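Iron-regulated outer membrane protein (Neisseria meningitidis, PDB 4B7O) probably takes up iron across the outer membrane as a TonB-dependent transporter, with a plug domain held inside a membrane-spanning beta-barrel. Local coordinates at residues Lys77-Thr81 with Asn706-Ser710; Glu334-Ala340 with Pro354-Thr360; Asn345-Asn350 with Leu517-Arg523. All coordinates share one frame; numbering follows the deposited sequence.

Contact 1 of 3, residues Lys77-Thr81 with Asn706-Ser710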
loop_
_atom_site.group_PDB
_atom_site.type_symbol
_atom_site.label_atom_id
_atom_site.label_comp_id
_atom_site.label_asym_id
_atom_site.label_seq_id
_atom_site.Cartn_x
_atom_site.Cartn_y
_atom_site.Cartn_z
ATOM N N LYS A 77 14.718 -9.115 -6.460
ATOM C CA LYS A 77 13.734 -8.927 -7.497
ATOM C C LYS A 77 14.249 -9.375 -8.895
ATOM O O LYS A 77 13.528 -9.964 -9.668
ATOM C CB LYS A 77 13.362 -7.470 -7.483
ATOM C CG LYS A 77 11.969 -7.169 -7.947
ATOM C CD LYS A 77 11.556 -5.837 -7.379
ATOM C CE LYS A 77 12.667 -4.794 -7.505
ATOM N NZ LYS A 77 12.832 -4.350 -8.922
ATOM N N ASP A 78 15.527 -9.181 -9.167
ATOM C CA ASP A 78 16.083 -9.590 -10.401
ATOM C C ASP A 78 16.024 -11.093 -10.558
ATOM O O ASP A 78 16.103 -11.596 -11.641
ATOM C CB ASP A 78 17.540 -9.114 -10.486
ATOM C CG ASP A 78 17.656 -7.643 -10.872
ATOM O OD1 ASP A 78 16.626 -7.055 -11.218
ATOM O OD2 ASP A 78 18.755 -7.057 -10.801
ATOM N N GLU A 79 15.884 -11.816 -9.470
ATOM C CA GLU A 79 15.880 -13.282 -9.523
ATOM C C GLU A 79 14.494 -13.797 -9.574
ATOM O O GLU A 79 14.286 -14.969 -9.564
ATOM C CB GLU A 79 16.605 -13.864 -8.291
ATOM C CG GLU A 79 18.056 -13.387 -8.233
ATOM C CD GLU A 79 18.825 -14.039 -7.104
ATOM O OE1 GLU A 79 18.359 -15.089 -6.625
ATOM O OE2 GLU A 79 19.892 -13.524 -6.688
ATOM N N SER A 80 13.521 -12.915 -9.568
ATOM C CA SER A 80 12.128 -13.324 -9.487
ATOM C C SER A 80 11.389 -13.047 -10.801
ATOM O O SER A 80 11.808 -12.261 -11.665
ATOM C CB SER A 80 11.470 -12.555 -8.348
ATOM O OG SER A 80 10.054 -12.565 -8.394
ATOM N N THR A 81 10.245 -13.661 -10.932
ATOM C CA THR A 81 9.504 -13.557 -12.153
ATOM C C THR A 81 8.287 -12.602 -11.995
ATOM O O THR A 81 7.610 -12.246 -12.959
ATOM C CB THR A 81 9.172 -14.957 -12.523
ATOM O OG1 THR A 81 9.313 -15.098 -13.930
ATOM C CG2 THR A 81 7.846 -15.367 -11.998
ATOM N N ASN A 706 20.277 -12.434 -15.249
ATOM C CA ASN A 706 19.384 -13.460 -14.690
ATOM C C ASN A 706 18.419 -14.053 -15.716
ATOM O O ASN A 706 17.794 -13.323 -16.529
ATOM C CB ASN A 706 18.535 -12.864 -13.587
ATOM C CG ASN A 706 19.361 -12.386 -12.424
ATOM O OD1 ASN A 706 19.993 -13.178 -11.735
ATOM N ND2 ASN A 706 19.322 -11.101 -12.171
ATOM N N VAL A 707 18.249 -15.368 -15.652
ATOM C CA VAL A 707 17.237 -16.020 -16.454
ATOM C C VAL A 707 16.284 -16.688 -15.504
ATOM O O VAL A 707 16.671 -17.589 -14.782
ATOM C CB VAL A 707 17.880 -17.056 -17.371
ATOM C CG1 VAL A 707 16.835 -17.630 -18.333
ATOM C CG2 VAL A 707 19.018 -16.391 -18.158
ATOM N N ASN A 708 15.045 -16.229 -15.448
ATOM C CA ASN A 708 14.166 -16.811 -14.456
ATOM C C ASN A 708 13.022 -17.511 -15.056
ATOM O O ASN A 708 12.488 -17.084 -16.093
ATOM C CB ASN A 708 13.632 -15.767 -13.509
ATOM C CG ASN A 708 14.713 -14.913 -12.953
ATOM O OD1 ASN A 708 15.599 -15.397 -12.281
ATOM N ND2 ASN A 708 14.638 -13.620 -13.231
ATOM N N LEU A 709 12.627 -18.568 -14.373
ATOM C CA LEU A 709 11.524 -19.361 -14.803
ATOM C C LEU A 709 10.706 -19.740 -13.625
ATOM O O LEU A 709 11.236 -20.203 -12.622
ATOM C CB LEU A 709 12.058 -20.619 -15.460
ATOM C CG LEU A 709 11.183 -21.779 -15.921
ATOM C CD1 LEU A 709 9.880 -21.411 -16.598
ATOM C CD2 LEU A 709 12.036 -22.574 -16.908
ATOM N N SER A 710 9.411 -19.574 -13.722
ATOM C CA SER A 710 8.637 -20.021 -12.603
ATOM C C SER A 710 7.344 -20.609 -13.104
ATOM O O SER A 710 6.931 -20.326 -14.219
ATOM C CB SER A 710 8.391 -18.862 -11.621
ATOM O OG SER A 710 7.718 -17.828 -12.299
HETATM O O HOH W 1 20.501 -11.010 -8.960
HETATM O O HOH W 2 12.448 -12.278 -14.411
#

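Contact 2 of 3, residues Glu334-Ala340 with Pro354-Thr360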
loop_
_atom_site.group_PDB
_atom_site.type_symbol
_atom_site.label_atom_id
_atom_site.label_comp_id
_atom_site.label_asym_id
_atom_site.label_seq_id
_atom_site.Cartn_x
_atom_site.Cartn_y
_atom_site.Cartn_z
ATOM N N GLU A 334 0.249 13.136 -8.178
ATOM C CA GLU A 334 -0.986 13.234 -8.929
ATOM C C GLU A 334 -1.524 11.853 -9.210
ATOM O O GLU A 334 -0.814 11.008 -9.710
ATOM C CB GLU A 334 -0.815 13.996 -10.260
ATOM C CG GLU A 334 -0.156 15.374 -10.125
ATOM C CD GLU A 334 -1.100 16.610 -10.161
ATOM O OE1 GLU A 334 -2.346 16.483 -9.950
ATOM O OE2 GLU A 334 -0.560 17.737 -10.386
ATOM N N LYS A 335 -2.787 11.658 -8.888
ATOM C CA LYS A 335 -3.542 10.483 -9.192
ATOM C C LYS A 335 -4.571 11.022 -10.231
ATOM O O LYS A 335 -5.228 12.025 -9.939
ATOM C CB LYS A 335 -4.221 9.975 -7.896
ATOM C CG LYS A 335 -4.812 8.559 -7.897
ATOM C CD LYS A 335 -3.899 7.487 -7.204
ATOM C CE LYS A 335 -4.480 6.768 -5.931
ATOM N NZ LYS A 335 -5.703 5.853 -5.967
ATOM N N LYS A 336 -4.683 10.376 -11.414
ATOM C CA LYS A 336 -5.615 10.732 -12.525
ATOM C C LYS A 336 -6.406 9.538 -12.991
ATOM O O LYS A 336 -5.854 8.451 -13.172
ATOM C CB LYS A 336 -4.899 11.258 -13.767
ATOM C CG LYS A 336 -3.960 12.438 -13.511
ATOM C CD LYS A 336 -3.224 12.888 -14.785
ATOM C CE LYS A 336 -1.873 13.556 -14.484
ATOM N NZ LYS A 336 -1.251 14.024 -15.762
ATOM N N ARG A 337 -7.703 9.729 -13.175
ATOM C CA ARG A 337 -8.520 8.726 -13.818
ATOM C C ARG A 337 -9.096 9.366 -15.042
ATOM O O ARG A 337 -9.712 10.444 -14.983
ATOM C CB ARG A 337 -9.694 8.267 -12.943
ATOM C CG ARG A 337 -10.652 7.317 -13.650
ATOM C CD ARG A 337 -11.805 7.075 -12.732
ATOM N NE ARG A 337 -12.899 6.244 -13.255
ATOM C CZ ARG A 337 -13.816 6.642 -14.149
ATOM N NH1 ARG A 337 -13.804 7.880 -14.698
ATOM N NH2 ARG A 337 -14.741 5.763 -14.516
ATOM N N TYR A 338 -8.952 8.668 -16.148
ATOM C CA TYR A 338 -9.489 9.147 -17.395
ATOM C C TYR A 338 -10.364 8.050 -17.931
ATOM O O TYR A 338 -9.890 6.922 -18.194
ATOM C CB TYR A 338 -8.362 9.462 -18.389
ATOM C CG TYR A 338 -8.872 9.545 -19.811
ATOM C CD1 TYR A 338 -9.619 10.649 -20.239
ATOM C CD2 TYR A 338 -8.634 8.509 -20.726
ATOM C CE1 TYR A 338 -10.111 10.720 -21.534
ATOM C CE2 TYR A 338 -9.114 8.571 -22.023
ATOM C CZ TYR A 338 -9.843 9.682 -22.429
ATOM O OH TYR A 338 -10.316 9.767 -23.713
ATOM N N SER A 339 -11.648 8.365 -18.082
ATOM C CA SER A 339 -12.526 7.499 -18.859
ATOM C C SER A 339 -12.747 8.078 -20.253
ATOM O O SER A 339 -12.881 9.308 -20.412
ATOM C CB SER A 339 -13.851 7.373 -18.187
ATOM O OG SER A 339 -14.520 6.302 -18.748
ATOM N N ALA A 340 -12.751 7.193 -21.258
ATOM C CA ALA A 340 -13.127 7.544 -22.631
ATOM C C ALA A 340 -14.614 7.917 -22.683
ATOM O O ALA A 340 -14.972 8.893 -23.334
ATOM C CB ALA A 340 -12.815 6.392 -23.586
ATOM N N PRO A 354 -15.363 11.750 -22.748
ATOM C CA PRO A 354 -14.237 11.785 -21.823
ATOM C C PRO A 354 -14.598 12.342 -20.431
ATOM O O PRO A 354 -15.324 13.343 -20.330
ATOM C CB PRO A 354 -13.196 12.667 -22.544
ATOM C CG PRO A 354 -13.529 12.588 -23.989
ATOM C CD PRO A 354 -15.021 12.336 -24.064
ATOM N N ASN A 355 -14.119 11.667 -19.380
ATOM C CA ASN A 355 -14.247 12.151 -18.004
ATOM C C ASN A 355 -12.892 12.112 -17.303
ATOM O O ASN A 355 -12.288 11.066 -17.275
ATOM C CB ASN A 355 -15.270 11.311 -17.230
ATOM C CG ASN A 355 -15.666 11.964 -15.932
ATOM O OD1 ASN A 355 -15.419 13.159 -15.766
ATOM N ND2 ASN A 355 -16.292 11.207 -15.007
ATOM N N HIS A 356 -12.427 13.237 -16.772
ATOM C CA HIS A 356 -11.116 13.367 -16.140
ATOM C C HIS A 356 -11.346 13.638 -14.706
ATOM O O HIS A 356 -12.119 14.528 -14.354
ATOM C CB HIS A 356 -10.308 14.539 -16.696
ATOM C CG HIS A 356 -9.855 14.333 -18.104
ATOM N ND1 HIS A 356 -10.722 14.356 -19.166
ATOM C CD2 HIS A 356 -8.583 14.053 -18.633
ATOM C CE1 HIS A 356 -10.032 14.117 -20.310
ATOM N NE2 HIS A 356 -8.732 13.915 -19.985
ATOM N N THR A 357 -10.682 12.858 -13.853
ATOM C CA THR A 357 -10.731 13.063 -12.414
ATOM C C THR A 357 -9.303 13.087 -11.880
ATOM O O THR A 357 -8.458 12.221 -12.242
ATOM C CB THR A 357 -11.576 11.996 -11.705
ATOM O OG1 THR A 357 -12.643 11.572 -12.568
ATOM C CG2 THR A 357 -12.169 12.566 -10.388
ATOM N N ARG A 358 -9.043 14.071 -11.021
ATOM C CA ARG A 358 -7.709 14.298 -10.548
ATOM C C ARG A 358 -7.643 14.419 -9.040
ATOM O O ARG A 358 -8.559 14.966 -8.428
ATOM C CB ARG A 358 -7.144 15.578 -11.193
ATOM C CG ARG A 358 -5.801 15.354 -11.853
ATOM C CD ARG A 358 -5.482 16.354 -12.955
ATOM N NE ARG A 358 -5.211 17.670 -12.390
ATOM C CZ ARG A 358 -5.915 18.757 -12.700
ATOM N NH1 ARG A 358 -6.913 18.656 -13.569
ATOM N NH2 ARG A 358 -5.637 19.941 -12.157
ATOM N N ILE A 359 -6.548 13.946 -8.443
ATOM C CA ILE A 359 -6.278 14.175 -7.029
ATOM C C ILE A 359 -4.855 14.641 -6.913
ATOM O O ILE A 359 -3.960 14.051 -7.482
ATOM C CB ILE A 359 -6.395 12.912 -6.205
ATOM C CG1 ILE A 359 -7.710 12.207 -6.443
ATOM C CG2 ILE A 359 -6.316 13.275 -4.727
ATOM C CD1 ILE A 359 -7.749 10.893 -5.708
ATOM N N THR A 360 -4.621 15.703 -6.189
ATOM C CA THR A 360 -3.331 16.343 -6.253
ATOM C C THR A 360 -2.878 16.374 -4.822
ATOM O O THR A 360 -3.621 16.796 -3.960
ATOM C CB THR A 360 -3.395 17.820 -6.851
ATOM O OG1 THR A 360 -3.702 17.810 -8.249
ATOM C CG2 THR A 360 -2.084 18.510 -6.746
#

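Contact 3 of 3, residues Asn345-Asn350 with Leu517-Arg523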
loop_
_atom_site.group_PDB
_atom_site.type_symbol
_atom_site.label_atom_id
_atom_site.label_comp_id
_atom_site.label_asym_id
_atom_site.label_seq_id
_atom_site.Cartn_x
_atom_site.Cartn_y
_atom_site.Cartn_z
ATOM N N ASN A 345 -21.710 5.015 -16.227
ATOM C CA ASN A 345 -21.110 4.972 -14.929
ATOM C C ASN A 345 -21.866 5.971 -14.060
ATOM O O ASN A 345 -21.610 7.152 -14.169
ATOM C CB ASN A 345 -19.625 5.370 -15.110
ATOM C CG ASN A 345 -18.778 5.128 -13.867
ATOM O OD1 ASN A 345 -19.230 5.340 -12.741
ATOM N ND2 ASN A 345 -17.525 4.728 -14.074
ATOM N N GLY A 346 -22.815 5.533 -13.227
ATOM C CA GLY A 346 -23.555 6.464 -12.305
ATOM C C GLY A 346 -22.665 7.146 -11.254
ATOM O O GLY A 346 -22.889 8.314 -10.887
ATOM N N TYR A 347 -21.628 6.410 -10.792
ATOM C CA TYR A 347 -20.676 6.880 -9.800
ATOM C C TYR A 347 -19.978 8.090 -10.351
ATOM O O TYR A 347 -19.827 9.092 -9.637
ATOM C CB TYR A 347 -19.644 5.779 -9.408
ATOM C CG TYR A 347 -20.295 4.589 -8.725
ATOM C CD1 TYR A 347 -20.795 4.695 -7.415
ATOM C CD2 TYR A 347 -20.447 3.370 -9.387
ATOM C CE1 TYR A 347 -21.403 3.613 -6.786
ATOM C CE2 TYR A 347 -21.075 2.284 -8.776
ATOM C CZ TYR A 347 -21.553 2.414 -7.479
ATOM O OH TYR A 347 -22.167 1.339 -6.853
ATOM N N ALA A 348 -19.562 8.009 -11.615
ATOM C CA ALA A 348 -18.877 9.127 -12.297
ATOM C C ALA A 348 -19.819 10.199 -12.827
ATOM O O ALA A 348 -19.366 11.202 -13.423
ATOM C CB ALA A 348 -18.000 8.606 -13.435
ATOM N N GLY A 349 -21.122 9.986 -12.608
ATOM C CA GLY A 349 -22.115 10.975 -12.989
ATOM C C GLY A 349 -22.751 10.690 -14.338
ATOM O O GLY A 349 -23.673 11.386 -14.736
ATOM N N ASN A 350 -22.287 9.641 -15.022
ATOM C CA ASN A 350 -22.756 9.335 -16.361
ATOM C C ASN A 350 -22.338 10.486 -17.255
ATOM O O ASN A 350 -23.083 10.895 -18.137
ATOM C CB ASN A 350 -24.300 9.204 -16.410
ATOM C CG ASN A 350 -24.843 8.215 -15.403
ATOM O OD1 ASN A 350 -25.300 8.614 -14.338
ATOM N ND2 ASN A 350 -24.811 6.928 -15.731
ATOM N N LEU A 517 -14.149 10.195 -7.431
ATOM C CA LEU A 517 -14.990 10.033 -8.595
ATOM C C LEU A 517 -16.451 10.422 -8.336
ATOM O O LEU A 517 -17.253 10.467 -9.259
ATOM C CB LEU A 517 -14.907 8.608 -9.129
ATOM C CG LEU A 517 -15.624 8.495 -10.476
ATOM C CD1 LEU A 517 -15.153 9.498 -11.543
ATOM C CD2 LEU A 517 -15.527 7.053 -10.937
ATOM N N GLN A 518 -16.787 10.761 -7.099
ATOM C CA GLN A 518 -18.167 11.104 -6.798
ATOM C C GLN A 518 -18.225 12.481 -6.280
ATOM O O GLN A 518 -19.287 12.960 -5.936
ATOM C CB GLN A 518 -18.766 10.158 -5.776
ATOM C CG GLN A 518 -18.863 8.738 -6.246
ATOM C CD GLN A 518 -20.037 8.036 -5.558
ATOM O OE1 GLN A 518 -21.218 8.205 -5.934
ATOM N NE2 GLN A 518 -19.727 7.253 -4.542
ATOM N N THR A 519 -17.093 13.157 -6.274
ATOM C CA THR A 519 -17.027 14.513 -5.776
ATOM C C THR A 519 -17.978 15.540 -6.460
ATOM O O THR A 519 -18.417 16.509 -5.815
ATOM C CB THR A 519 -15.588 14.995 -5.831
ATOM O OG1 THR A 519 -14.781 14.100 -5.042
ATOM C CG2 THR A 519 -15.495 16.386 -5.275
ATOM N N HIS A 520 -18.298 15.317 -7.740
ATOM C CA HIS A 520 -19.241 16.166 -8.498
ATOM C C HIS A 520 -20.591 16.348 -7.841
ATOM O O HIS A 520 -21.283 17.335 -8.107
ATOM C CB HIS A 520 -19.433 15.591 -9.901
ATOM C CG HIS A 520 -19.702 14.116 -9.904
ATOM N ND1 HIS A 520 -20.868 13.597 -9.476
ATOM C CD2 HIS A 520 -18.902 13.050 -10.250
ATOM C CE1 HIS A 520 -20.828 12.271 -9.567
ATOM N NE2 HIS A 520 -19.622 11.932 -10.036
ATOM N N GLY A 521 -20.987 15.379 -7.018
ATOM C CA GLY A 521 -22.163 15.525 -6.171
ATOM C C GLY A 521 -23.483 15.166 -6.807
ATOM O O GLY A 521 -24.542 15.382 -6.228
ATOM N N LYS A 522 -23.433 14.577 -7.984
ATOM C CA LYS A 522 -24.630 14.115 -8.639
ATOM C C LYS A 522 -25.483 13.283 -7.694
ATOM O O LYS A 522 -26.737 13.311 -7.756
ATOM C CB LYS A 522 -24.252 13.326 -9.897
ATOM C CG LYS A 522 -25.419 12.579 -10.546
ATOM C CD LYS A 522 -25.289 12.560 -12.071
ATOM C CE LYS A 522 -26.588 12.027 -12.674
ATOM N NZ LYS A 522 -26.369 11.551 -14.068
ATOM N N ARG A 523 -24.808 12.567 -6.790
ATOM C CA ARG A 523 -25.504 11.597 -5.999
ATOM C C ARG A 523 -25.814 12.138 -4.647
ATOM O O ARG A 523 -26.511 11.489 -3.877
ATOM C CB ARG A 523 -24.708 10.337 -5.902
ATOM C CG ARG A 523 -24.775 9.484 -7.149
ATOM C CD ARG A 523 -25.109 8.079 -6.662
ATOM N NE ARG A 523 -25.338 7.128 -7.745
ATOM C CZ ARG A 523 -24.710 5.962 -7.855
ATOM N NH1 ARG A 523 -23.837 5.607 -6.916
ATOM N NH2 ARG A 523 -24.969 5.158 -8.888
#

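Contact 1 of 3, residues Lys77-Thr81 with Asn706-Ser710
Asn708 reaches from its strand into the turn Lys77-Ser80, and its side chain can be followed atom by atom. CB lies 4.1 Å from the backbone O of Glu79. With chi1 at -50°, CG sits beside Asn708's own backbone N and anti to its carbonyl carbon, which brings it 3.4 Å from Glu79 O. At the tip the two amide atoms part company. ND2 donates to the backbone O of Asp78 over 3.0 Å; the bond is fairly straight, 156° at the hydrogen, although the donor is tilted 31° from the carbonyl plane. The same ND2 gives a second bond to a water, which in turn donates to the O of Ser80, so one amide nitrogen serves one carbonyl directly and a second through the water. OD1 lies 3.0 Å from Glu79 O, two acceptors with no bond between them, and is satisfied by Asn696 ND2 on the adjacent strand 684-697.

Lys77-Ser80 is a type I beta turn, closed by Ser80 N to Lys77 O at 3.0 Å. It belongs to the plug, whereas 706-710 is a barrel strand with Asn706, Asn708 and Ser710 directed at the turn: this is the plug-in-barrel design of TonB-dependent transporters.

Beside Asn708, the Asn706 amide crosses Asp78 at about a right angle, its ND2 3.2 Å from Asp78 CB. The Asp78 carboxylate turns to Arg188 in a salt bridge. Glu79 sends its extended chain past Asn706, CG to OD1 4.0 Å, and its two carboxylate oxygens form salt bridges with Lys698 and Arg646, both from the barrel.

Contact 2 of 3, residues Glu334-Ala340 with Pro354-Thr360
Glu334 OE1 accepts the shortest polar bond here, from Thr360 OG1 at 2.5 Å, and also draws Arg358. The hydroxyl meets it from above the carboxylate plane, while Arg358 NE approaches with OE1 near the guanidinium plane in a long salt bridge of 3.9 Å. A bend at chi2 (-101°) swings the Glu334 carboxylate across to the neighbouring strand. On the same face, Lys336 and Arg358 run alongside each other, CG to CG 3.8 Å. Farther along, Tyr338 CD1 lies over one face of the His356 imidazole, 3.4 Å from NE2; the rings are oblique, their planes 52° apart, and His356 ND1 is hydrogen-bonded to Gln392 OE1. Next along the same tyrosine ring, Tyr338 CE1 rests 3.8 Å from Pro354 CB.

The backbones are antiparallel at 171°, with hydrogen-bonded pairs Lys335-Ile359, Arg337-Thr357 and Ser339-Asn355. Arg337 N to Thr357 O, at 2.8 Å, is representative. Arg337, Ser339 and Asn355, on the opposite face, all turn their polar ends to Asp342 in the connecting loop. This is a hairpin of the transporter barrel: strand 323-339 is flanked beyond by strand 303-320, and strand 355-373 by strand 376-391.

Contact 3 of 3, residues Asn345-Asn350 with Leu517-Arg523
Two loops of the barrel meet here, the one between strands 323-339 and 355-373 and the one following strand 498-509, and each presents a type I beta turn, Gly346-Gly349 and Gln518-Gly521. His520 joins them: its NE2 donates to Tyr347 O over 2.9 Å, bent to 138° at the hydrogen, with the acceptor near the imidazole plane. Chi1 of 48° tucks the ring between the backbone N and carbonyl carbon, and Lys522 N donates to ND1, fixing the ring's rotation from its other nitrogen.

Lys522 NZ grips the last residue of the first turn and the one after it, at Gly349 O (2.8 Å) and Asn350 OD1 (3.1 Å); Asn350 ND2 is hydrogen-bonded to Lys343 O. Just before that turn, Asn345 OD1 accepts from Ala348 N, an Asx motif. Such loop-to-loop bonds tie together hairpin ends of a TonB-dependent barrel that lie far apart in sequence.

The Arg523 guanidinium stands steeply tilted against the Tyr347 ring (planes 71° apart), NH1 coming within 3.1 Å of CE1, with CZ 4.5 Å from the centroid in an off-centre cation-pi contact. Gln518 puts its amide at the ring edge, nearly perpendicular to it. Elsewhere in the interface, Ala348 CB packs on Leu517 CD1 at 3.5 Å.

In the fold
All three contacts are partly buried, to different degrees: contact 1 has no exposed touching residue, contact 3 has one (Arg523) and contact 2 four of fourteen. Contact 1 links plug to barrel wall, chiefly through side-chain amides, carbonyls and water. Contact 2 lies within the wall, where regular backbone bonds dominate, and contact 3 joins loops by histidine, lysine and cation-pi interactions. Contacts 2 and 3 share a hairpin, residues 345-350 belonging to its loop, and touch directly, with Leu517 CD2 3.6 Å from Arg337 NE and Leu517 CD1 3.4 Å from Thr357 OG1. Contact 1 stands apart, its centre about 34 Å from that of contact 2 and 43 Å from that of contact 3.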